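Local coordinates for putative pectin lyase (Geobacillus virus E2, PDB 7CHU), which forms a trimeric tailspike of a thermophilic bacteriophage, built on a pectate-lyase-like beta-helix, and probably serves in recognising or degrading host-surface carbohydrate, at residues Asp310-Tyr315 with Lys332-Lys337; Val351-Thr356 with Asn378-Glu383; Asn134-Gly139 with Gly173-Cys178. All blocks are in the same frame, centred on the assembly; numbering follows the deposited sequence.

How the interactions relate
Interactions 1 and 3 each pair successive coils of the same parallel beta-helix, whereas in interaction 2 a loop segment lies against strand 351-353 and the turn after it. They follow one another along the chain: interaction 3 first, then interaction 1, then interaction 2. Interactions 1 and 2 are neighbours, with centres about 12 Å apart; they touch where Lys332 CB packs on Thr354 OG1 at 3.7 Å. Interaction 3 lies well apart from both, its centre about 30 Å from that of interaction 1 and about 40 Å from that of interaction 2, on the opposite side of the chain's centre from the latter. Interactions 1 and 3 both touch the second subunit. No ligand marks an active site here.

Interaction 1 of 3, residues Asp310-Tyr315 with Lys332-Lys337; sequences DGDVTY and KGDRNK
Asn336 OD1 is gripped twice by Thr314 of the preceding coil, taking the backbone N at 2.7 Å and the hydroxyl OG1 at 2.8 Å, both donors tilted out of the amide's carbonyl plane. The two segments are matching turns in successive coils of a parallel beta-helix, right-handed as in the pectate lyase-like family: one joins strand 307-309 to 315-317, the next joins 329-331 to 337-339. At the other end of the buried amide, Asn336 ND2 donates to Gly311 O at 3.2 Å, close to the amide plane, so the side chain is pinned from both ends and its flip is fixed. With chi1 at -56° its CG sits beside its own backbone N, which brings the amide to Thr314 N and Gly311 O. The coil after repeats the pattern in part, since Asn360 OD1 accepts from Asn336 N and Asn360 ND2 donates to Gly333 O.

Both segments turn the corner with a positive phi, 49° at Val313 and 61° at Arg335, and enter their strands in step, Lys337 N donating to Thr314 O. On the acidic side Asp312 OD1 takes Asp334 N at 2.9 Å from the anti side of its carboxylate. A water donates to Asp312 OD1 and Asp334 OD2, while Asp334 OD1 is taken by Met358 N; Arg278, paired with Asp312 and Asp310, probably eases the like charges. Asp310 OD1 also forms a long salt bridge of 3.6 Å with Lys332 NZ, the two side chains running alongside.

Toward the second subunit, Val313 CG2 lies over one face of the Arg335 guanidinium, 4.1 Å from NH2, which pairs with Asp342 of that subunit. Lys337 runs alongside the Tyr315 ring, and its NZ, salt-bridged to the same aspartate, bends back to donate to Arg335 O at 3.0 Å.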
loop_
_atom_site.group_PDB
_atom_site.type_symbol
_atom_site.label_atom_id
_atom_site.label_comp_id
_atom_site.label_asym_id
_atom_site.label_seq_id
_atom_site.Cartn_x
_atom_site.Cartn_y
_atom_site.Cartn_z
ATOM N N ASP A 310 6.002 17.914 -12.611
ATOM C CA ASP A 310 5.153 18.759 -13.461
ATOM C C ASP A 310 3.907 17.953 -13.825
ATOM O O ASP A 310 3.779 17.386 -14.919
ATOM C CB ASP A 310 5.911 19.235 -14.697
ATOM C CG ASP A 310 5.064 20.116 -15.631
ATOM O OD1 ASP A 310 4.047 20.731 -15.205
ATOM O OD2 ASP A 310 5.436 20.187 -16.822
ATOM N N GLY A 311 2.970 17.912 -12.876
ATOM C CA GLY A 311 1.755 17.121 -13.006
ATOM C C GLY A 311 0.770 17.471 -11.911
ATOM O O GLY A 311 1.096 18.186 -10.958
ATOM N N ASP A 312 -0.447 16.946 -12.054
ATOM C CA ASP A 312 -1.529 17.211 -11.117
ATOM C C ASP A 312 -2.025 15.922 -10.480
ATOM O O ASP A 312 -1.911 14.838 -11.064
ATOM C CB ASP A 312 -2.696 17.918 -11.805
ATOM C CG ASP A 312 -2.286 19.233 -12.455
ATOM O OD1 ASP A 312 -1.465 19.994 -11.881
ATOM O OD2 ASP A 312 -2.808 19.513 -13.555
ATOM N N VAL A 313 -2.600 16.050 -9.279
ATOM C CA VAL A 313 -3.251 14.933 -8.586
ATOM C C VAL A 313 -2.354 13.705 -8.567
ATOM O O VAL A 313 -2.798 12.591 -8.873
ATOM C CB VAL A 313 -4.608 14.581 -9.227
ATOM C CG1 VAL A 313 -5.485 13.817 -8.227
ATOM C CG2 VAL A 313 -5.325 15.835 -9.707
ATOM N N THR A 314 -1.093 13.889 -8.224
ATOM C CA THR A 314 -0.197 12.764 -8.026
ATOM C C THR A 314 -0.272 12.316 -6.574
ATOM O O THR A 314 -0.395 13.145 -5.661
ATOM C CB THR A 314 1.244 13.157 -8.386
ATOM O OG1 THR A 314 1.243 13.843 -9.645
ATOM C CG2 THR A 314 2.164 11.935 -8.470
ATOM N N TYR A 315 -0.180 11.016 -6.356
ATOM C CA TYR A 315 -0.255 10.456 -5.009
ATOM C C TYR A 315 1.121 9.900 -4.665
ATOM O O TYR A 315 1.562 8.919 -5.272
ATOM C CB TYR A 315 -1.307 9.352 -4.919
ATOM C CG TYR A 315 -2.706 9.701 -5.409
ATOM C CD1 TYR A 315 -2.953 9.902 -6.760
ATOM C CD2 TYR A 315 -3.786 9.778 -4.518
ATOM C CE1 TYR A 315 -4.226 10.173 -7.222
ATOM C CE2 TYR A 315 -5.069 10.052 -4.964
ATOM C CZ TYR A 315 -5.279 10.250 -6.332
ATOM O OH TYR A 315 -6.543 10.506 -6.809
ATOM N N LYS A 332 5.372 21.372 -9.728
ATOM C CA LYS A 332 4.750 22.372 -10.571
ATOM C C LYS A 332 3.405 21.759 -10.938
ATOM O O LYS A 332 3.268 21.075 -11.958
ATOM C CB LYS A 332 5.601 22.694 -11.807
ATOM C CG LYS A 332 4.981 23.726 -12.790
ATOM C CD LYS A 332 5.807 23.730 -14.091
ATOM C CE LYS A 332 5.267 24.694 -15.132
ATOM N NZ LYS A 332 3.963 24.260 -15.691
ATOM N N GLY A 333 2.413 22.000 -10.098
ATOM C CA GLY A 333 1.099 21.437 -10.323
ATOM C C GLY A 333 0.224 21.552 -9.090
ATOM O O GLY A 333 0.618 22.118 -8.065
ATOM N N ASP A 334 -0.977 20.985 -9.206
ATOM C CA ASP A 334 -2.047 21.175 -8.238
ATOM C C ASP A 334 -2.534 19.852 -7.680
ATOM O O ASP A 334 -2.597 18.852 -8.397
ATOM C CB ASP A 334 -3.252 21.885 -8.864
ATOM C CG ASP A 334 -2.886 23.225 -9.478
ATOM O OD1 ASP A 334 -1.914 23.849 -9.005
ATOM O OD2 ASP A 334 -3.567 23.644 -10.439
ATOM N N ARG A 335 -2.923 19.884 -6.398
ATOM C CA ARG A 335 -3.617 18.783 -5.715
ATOM C C ARG A 335 -2.776 17.509 -5.682
ATOM O O ARG A 335 -3.303 16.400 -5.658
ATOM C CB ARG A 335 -4.984 18.494 -6.351
ATOM C CG ARG A 335 -5.902 19.712 -6.519
ATOM C CD ARG A 335 -7.351 19.406 -6.113
ATOM N NE ARG A 335 -7.935 18.244 -6.802
ATOM C CZ ARG A 335 -8.466 18.292 -8.030
ATOM N NH1 ARG A 335 -8.469 19.429 -8.714
ATOM N NH2 ARG A 335 -8.980 17.204 -8.597
ATOM N N ASN A 336 -1.465 17.639 -5.692
ATOM C CA ASN A 336 -0.685 16.460 -5.414
ATOM C C ASN A 336 -0.728 16.173 -3.921
ATOM O O ASN A 336 -1.011 17.061 -3.095
ATOM C CB ASN A 336 0.731 16.640 -5.932
ATOM C CG ASN A 336 0.752 16.983 -7.415
ATOM O OD1 ASN A 336 0.450 16.129 -8.257
ATOM N ND2 ASN A 336 1.046 18.242 -7.739
ATOM N N LYS A 337 -0.474 14.912 -3.579
ATOM C CA LYS A 337 -0.597 14.424 -2.209
ATOM C C LYS A 337 0.693 13.729 -1.801
ATOM O O LYS A 337 1.091 12.726 -2.410
ATOM C CB LYS A 337 -1.795 13.483 -2.089
ATOM C CG LYS A 337 -3.101 14.233 -2.340
ATOM C CD LYS A 337 -4.267 13.310 -2.574
ATOM C CE LYS A 337 -5.553 14.118 -2.879
ATOM N NZ LYS A 337 -5.411 15.028 -4.069
HETATM O O HOH W 1 4.145 22.434 -17.846
HETATM O O HOH W 2 -2.545 22.568 -12.784
#

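Interaction 2 of 3, residues Val351-Thr356 with Asn378-Glu383; sequences VNLTGT and NNPTNE
Asn378 clasps the backbone of Leu353 with both ends of its amide: OD1 accepts from Leu353 N at 3.0 Å, while ND2 donates to Leu353 O at 2.9 Å. A chi1 of 62° places CG in the crowded position between its own backbone N and carbonyl carbon, and from there the amide faces the strand edge and serves it much as the backbone of a next strand would. Neither bond follows a lone pair, for Leu353 N stands above the carbonyl plane of the asparagine, and ND2 stands above that of Leu353, although Leu353 O itself lies close to the plane of the donating amide. Asn352 crosses Asn378 at about a right angle, the two amide planes 73° apart, and its own ND2 is engaged by Asp327. This half is the closely packed one: next to the clasp Leu353, a buried side chain, sets its CB 4.0 Å from Pro380 CB, and the proline CB also rests near Leu353 O.

Past Leu353 the segments part and water fills in. One water accepts from Thr381 N at 3.1 Å and lies beside Leu353 O and Gly355 O. A second accepts from Asn382 N at 2.9 Å and also sits 2.8 Å from Gly355 O. Gly355, Thr356 and Thr381 are exposed here, and direct contact resumes with Asn382 ND2, which donates to Thr356 O at 3.1 Å while its side chain lies alongside that of Thr356.

Strand 351-353 pairs with 329-331 on its other side and is the last strand on this face of the parallel beta-helix. The irregular 378-383 segment covers its remaining edge, side-chain amide replacing strand, consistent with the beta-helix ending near here.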
loop_
_atom_site.group_PDB
_atom_site.type_symbol
_atom_site.label_atom_id
_atom_site.label_comp_id
_atom_site.label_asym_id
_atom_site.label_seq_id
_atom_site.Cartn_x
_atom_site.Cartn_y
_atom_site.Cartn_z
ATOM N N VAL A 351 9.857 19.429 -0.074
ATOM C CA VAL A 351 8.789 19.635 -1.058
ATOM C C VAL A 351 8.796 21.111 -1.437
ATOM O O VAL A 351 8.531 21.977 -0.593
ATOM C CB VAL A 351 7.399 19.227 -0.531
ATOM C CG1 VAL A 351 6.327 19.479 -1.570
ATOM C CG2 VAL A 351 7.346 17.724 -0.098
ATOM N N ASN A 352 9.100 21.397 -2.701
ATOM C CA ASN A 352 9.184 22.758 -3.221
ATOM C C ASN A 352 7.957 22.968 -4.100
ATOM O O ASN A 352 7.897 22.459 -5.218
ATOM C CB ASN A 352 10.482 22.955 -3.995
ATOM C CG ASN A 352 10.731 24.420 -4.369
ATOM O OD1 ASN A 352 9.891 25.282 -4.106
ATOM N ND2 ASN A 352 11.885 24.692 -4.985
ATOM N N LEU A 353 6.966 23.685 -3.579
ATOM C CA LEU A 353 5.748 23.991 -4.322
ATOM C C LEU A 353 6.035 25.244 -5.157
ATOM O O LEU A 353 5.967 26.371 -4.654
ATOM C CB LEU A 353 4.575 24.158 -3.363
ATOM C CG LEU A 353 4.356 22.967 -2.389
ATOM C CD1 LEU A 353 3.301 23.234 -1.346
ATOM C CD2 LEU A 353 4.018 21.662 -3.149
ATOM N N THR A 354 6.391 25.047 -6.433
ATOM C CA THR A 354 6.841 26.156 -7.269
ATOM C C THR A 354 5.683 26.822 -8.013
ATOM O O THR A 354 4.629 26.223 -8.253
ATOM C CB THR A 354 7.896 25.704 -8.290
ATOM O OG1 THR A 354 7.280 24.939 -9.323
ATOM C CG2 THR A 354 8.980 24.870 -7.638
ATOM N N GLY A 355 5.924 28.079 -8.423
ATOM C CA GLY A 355 5.000 28.767 -9.315
ATOM C C GLY A 355 3.649 28.901 -8.656
ATOM O O GLY A 355 3.541 29.194 -7.464
ATOM N N THR A 356 2.596 28.633 -9.417
ATOM C CA THR A 356 1.226 28.743 -8.924
ATOM C C THR A 356 0.684 27.441 -8.309
ATOM O O THR A 356 -0.535 27.330 -8.140
ATOM C CB THR A 356 0.279 29.142 -10.059
ATOM O OG1 THR A 356 0.258 28.071 -11.001
ATOM C CG2 THR A 356 0.724 30.415 -10.756
ATOM N N ASN A 378 8.539 25.235 1.193
ATOM C CA ASN A 378 8.698 26.669 0.981
ATOM C C ASN A 378 7.413 27.392 1.377
ATOM O O ASN A 378 6.396 26.772 1.691
ATOM C CB ASN A 378 9.044 26.954 -0.488
ATOM C CG ASN A 378 7.941 26.503 -1.428
ATOM O OD1 ASN A 378 7.353 25.443 -1.223
ATOM N ND2 ASN A 378 7.635 27.311 -2.440
ATOM N N ASN A 379 7.437 28.726 1.313
ATOM C CA ASN A 379 6.225 29.515 1.475
ATOM C C ASN A 379 5.692 29.837 0.083
ATOM O O ASN A 379 6.179 30.781 -0.556
ATOM C CB ASN A 379 6.513 30.800 2.263
ATOM C CG ASN A 379 7.008 30.512 3.689
ATOM O OD1 ASN A 379 6.671 29.482 4.294
ATOM N ND2 ASN A 379 7.796 31.435 4.238
ATOM N N PRO A 380 4.716 29.094 -0.437
ATOM C CA PRO A 380 4.344 29.228 -1.850
ATOM C C PRO A 380 3.378 30.384 -2.086
ATOM O O PRO A 380 2.755 30.921 -1.167
ATOM C CB PRO A 380 3.679 27.884 -2.160
ATOM C CG PRO A 380 3.029 27.498 -0.854
ATOM C CD PRO A 380 3.920 28.059 0.248
ATOM N N THR A 381 3.256 30.743 -3.364
ATOM C CA THR A 381 2.389 31.841 -3.787
ATOM C C THR A 381 0.922 31.586 -3.433
ATOM O O THR A 381 0.234 32.474 -2.918
ATOM C CB THR A 381 2.549 32.044 -5.302
ATOM O OG1 THR A 381 3.934 32.240 -5.612
ATOM C CG2 THR A 381 1.736 33.229 -5.797
ATOM N N ASN A 382 0.410 30.396 -3.734
ATOM C CA ASN A 382 -1.001 30.088 -3.553
ATOM C C ASN A 382 -1.194 29.125 -2.383
ATOM O O ASN A 382 -0.237 28.562 -1.850
ATOM C CB ASN A 382 -1.598 29.501 -4.845
ATOM C CG ASN A 382 -1.669 30.534 -5.970
ATOM O OD1 ASN A 382 -1.932 31.714 -5.730
ATOM N ND2 ASN A 382 -1.401 30.100 -7.191
ATOM N N GLU A 383 -2.458 28.915 -2.017
ATOM C CA GLU A 383 -2.787 28.081 -0.859
ATOM C C GLU A 383 -2.409 26.616 -1.089
ATOM O O GLU A 383 -2.829 25.997 -2.076
ATOM C CB GLU A 383 -4.278 28.177 -0.534
ATOM C CG GLU A 383 -4.737 27.155 0.527
ATOM C CD GLU A 383 -6.216 27.285 0.890
ATOM O OE1 GLU A 383 -6.779 28.372 0.716
ATOM O OE2 GLU A 383 -6.836 26.312 1.355
HETATM O O HOH W 3 4.997 29.122 -5.280
HETATM O O HOH W 4 1.798 28.490 -5.414
#

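Interaction 3 of 3, residues Asn134-Gly139 with Gly173-Cys178; sequences NIRLVG and GIEKMC
Ile135 O receives Gly173 N at 3.2 Å, Gly173 O receives Leu137 N at 2.9 Å, Leu137 O receives Glu175 N at 2.8 Å, and Glu175 O receives Gly139 N at 3.0 Å: backbone bonds in the alternation expected of parallel strands, here 13° apart.

The charged pair stands on the face that carries Arg136, Val138 and Glu175. Arg136 NH1 donates to Glu175 OE2 at 2.7 Å on the syn side, with the oxygen near the guanidinium plane and the two flat groups only 21° apart. The bend of the arginine at chi3 (-68°) turns the guanidinium across to the carboxylate, while Val138 lies alongside Glu175, with CG2 nearest its CD. Arg136 NH2 binds Ala140 O of the second subunit, so the pair borders the trimer interface.

Within the parallel beta-helix, strand 135-139 pairs in parallel with 113-117 on one edge and with 173-175 on the other; after 173-175 the chain turns a corner at Lys176.

Apolar contacts occupy the other face, where Leu137 and Ile174 pack against Phe160. From beyond the corner Met177 reaches back, setting its CE 3.9 Å from Leu137 CB.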
loop_
_atom_site.group_PDB
_atom_site.type_symbol
_atom_site.label_atom_id
_atom_site.label_comp_id
_atom_site.label_asym_id
_atom_site.label_seq_id
_atom_site.Cartn_x
_atom_site.Cartn_y
_atom_site.Cartn_z
ATOM N N ASN A 134 -1.752 -7.248 -26.041
ATOM C CA ASN A 134 -1.812 -8.504 -25.285
ATOM C C ASN A 134 -0.511 -9.284 -25.350
ATOM O O ASN A 134 -0.512 -10.514 -25.317
ATOM C CB ASN A 134 -2.982 -9.380 -25.751
ATOM C CG ASN A 134 -4.303 -8.665 -25.619
ATOM O OD1 ASN A 134 -4.478 -7.872 -24.709
ATOM N ND2 ASN A 134 -5.223 -8.925 -26.516
ATOM N N ILE A 135 0.619 -8.600 -25.450
ATOM C CA ILE A 135 1.909 -9.278 -25.490
ATOM C C ILE A 135 2.616 -9.004 -24.168
ATOM O O ILE A 135 2.770 -7.844 -23.768
ATOM C CB ILE A 135 2.756 -8.827 -26.692
ATOM C CG1 ILE A 135 2.127 -9.324 -28.001
ATOM C CG2 ILE A 135 4.192 -9.370 -26.573
ATOM C CD1 ILE A 135 3.017 -9.088 -29.270
ATOM N N ARG A 136 3.035 -10.067 -23.483
ATOM C CA ARG A 136 3.791 -9.948 -22.245
ATOM C C ARG A 136 5.159 -10.584 -22.439
ATOM O O ARG A 136 5.248 -11.722 -22.911
ATOM C CB ARG A 136 3.060 -10.627 -21.090
ATOM C CG ARG A 136 2.022 -9.759 -20.418
ATOM C CD ARG A 136 1.567 -10.427 -19.138
ATOM N NE ARG A 136 0.809 -11.636 -19.422
ATOM C CZ ARG A 136 0.865 -12.752 -18.701
ATOM N NH1 ARG A 136 1.658 -12.837 -17.641
ATOM N NH2 ARG A 136 0.125 -13.796 -19.049
ATOM N N LEU A 137 6.213 -9.856 -22.069
ATOM C CA LEU A 137 7.583 -10.366 -22.089
ATOM C C LEU A 137 7.951 -10.841 -20.679
ATOM O O LEU A 137 8.045 -10.039 -19.747
ATOM C CB LEU A 137 8.562 -9.302 -22.567
ATOM C CG LEU A 137 8.242 -8.510 -23.845
ATOM C CD1 LEU A 137 9.334 -7.466 -24.148
ATOM C CD2 LEU A 137 8.022 -9.443 -25.049
ATOM N N VAL A 138 8.188 -12.139 -20.531
ATOM C CA VAL A 138 8.389 -12.763 -19.227
ATOM C C VAL A 138 9.715 -13.510 -19.248
ATOM O O VAL A 138 9.955 -14.309 -20.152
ATOM C CB VAL A 138 7.234 -13.726 -18.891
ATOM C CG1 VAL A 138 7.493 -14.443 -17.550
ATOM C CG2 VAL A 138 5.886 -12.987 -18.913
ATOM N N GLY A 139 10.565 -13.263 -18.248
ATOM C CA GLY A 139 11.791 -14.005 -18.058
ATOM C C GLY A 139 11.748 -14.922 -16.844
ATOM O O GLY A 139 10.712 -15.136 -16.216
ATOM N N GLY A 173 3.092 -5.890 -21.302
ATOM C CA GLY A 173 3.805 -5.888 -20.035
ATOM C C GLY A 173 5.154 -6.566 -20.127
ATOM O O GLY A 173 5.498 -7.211 -21.129
ATOM N N ILE A 174 5.925 -6.383 -19.050
ATOM C CA ILE A 174 7.198 -7.049 -18.820
ATOM C C ILE A 174 7.143 -7.627 -17.408
ATOM O O ILE A 174 6.650 -6.970 -16.486
ATOM C CB ILE A 174 8.397 -6.071 -18.950
ATOM C CG1 ILE A 174 8.443 -5.414 -20.348
ATOM C CG2 ILE A 174 9.722 -6.784 -18.633
ATOM C CD1 ILE A 174 9.573 -4.419 -20.517
ATOM N N GLU A 175 7.668 -8.839 -17.231
ATOM C CA GLU A 175 7.755 -9.472 -15.919
ATOM C C GLU A 175 9.069 -10.227 -15.811
ATOM O O GLU A 175 9.492 -10.883 -16.761
ATOM C CB GLU A 175 6.597 -10.451 -15.651
ATOM C CG GLU A 175 5.187 -9.894 -15.769
ATOM C CD GLU A 175 4.132 -11.021 -15.736
ATOM O OE1 GLU A 175 4.359 -12.030 -15.038
ATOM O OE2 GLU A 175 3.093 -10.920 -16.423
ATOM N N LYS A 176 9.719 -10.110 -14.657
ATOM C CA LYS A 176 10.795 -11.008 -14.250
ATOM C C LYS A 176 11.968 -11.050 -15.244
ATOM O O LYS A 176 12.397 -12.123 -15.688
ATOM C CB LYS A 176 10.233 -12.416 -14.026
ATOM C CG LYS A 176 9.041 -12.481 -13.118
ATOM C CD LYS A 176 9.474 -12.182 -11.709
ATOM C CE LYS A 176 8.329 -12.278 -10.698
ATOM N NZ LYS A 176 8.912 -12.057 -9.320
ATOM N N MET A 177 12.548 -9.879 -15.513
ATOM C CA MET A 177 13.747 -9.793 -16.343
ATOM C C MET A 177 14.369 -8.409 -16.161
ATOM O O MET A 177 13.720 -7.485 -15.661
ATOM C CB MET A 177 13.432 -10.058 -17.829
ATOM C CG MET A 177 12.775 -8.880 -18.552
ATOM S SD MET A 177 12.626 -9.138 -20.372
ATOM C CE MET A 177 11.520 -10.501 -20.343
ATOM N N CYS A 178 15.642 -8.282 -16.565
ATOM C CA CYS A 178 16.414 -7.037 -16.471
ATOM C C CYS A 178 16.783 -6.574 -17.876
ATOM O O CYS A 178 17.097 -7.395 -18.747
ATOM C CB CYS A 178 17.726 -7.214 -15.640
ATOM S SG CYS A 178 18.736 -5.667 -15.359
#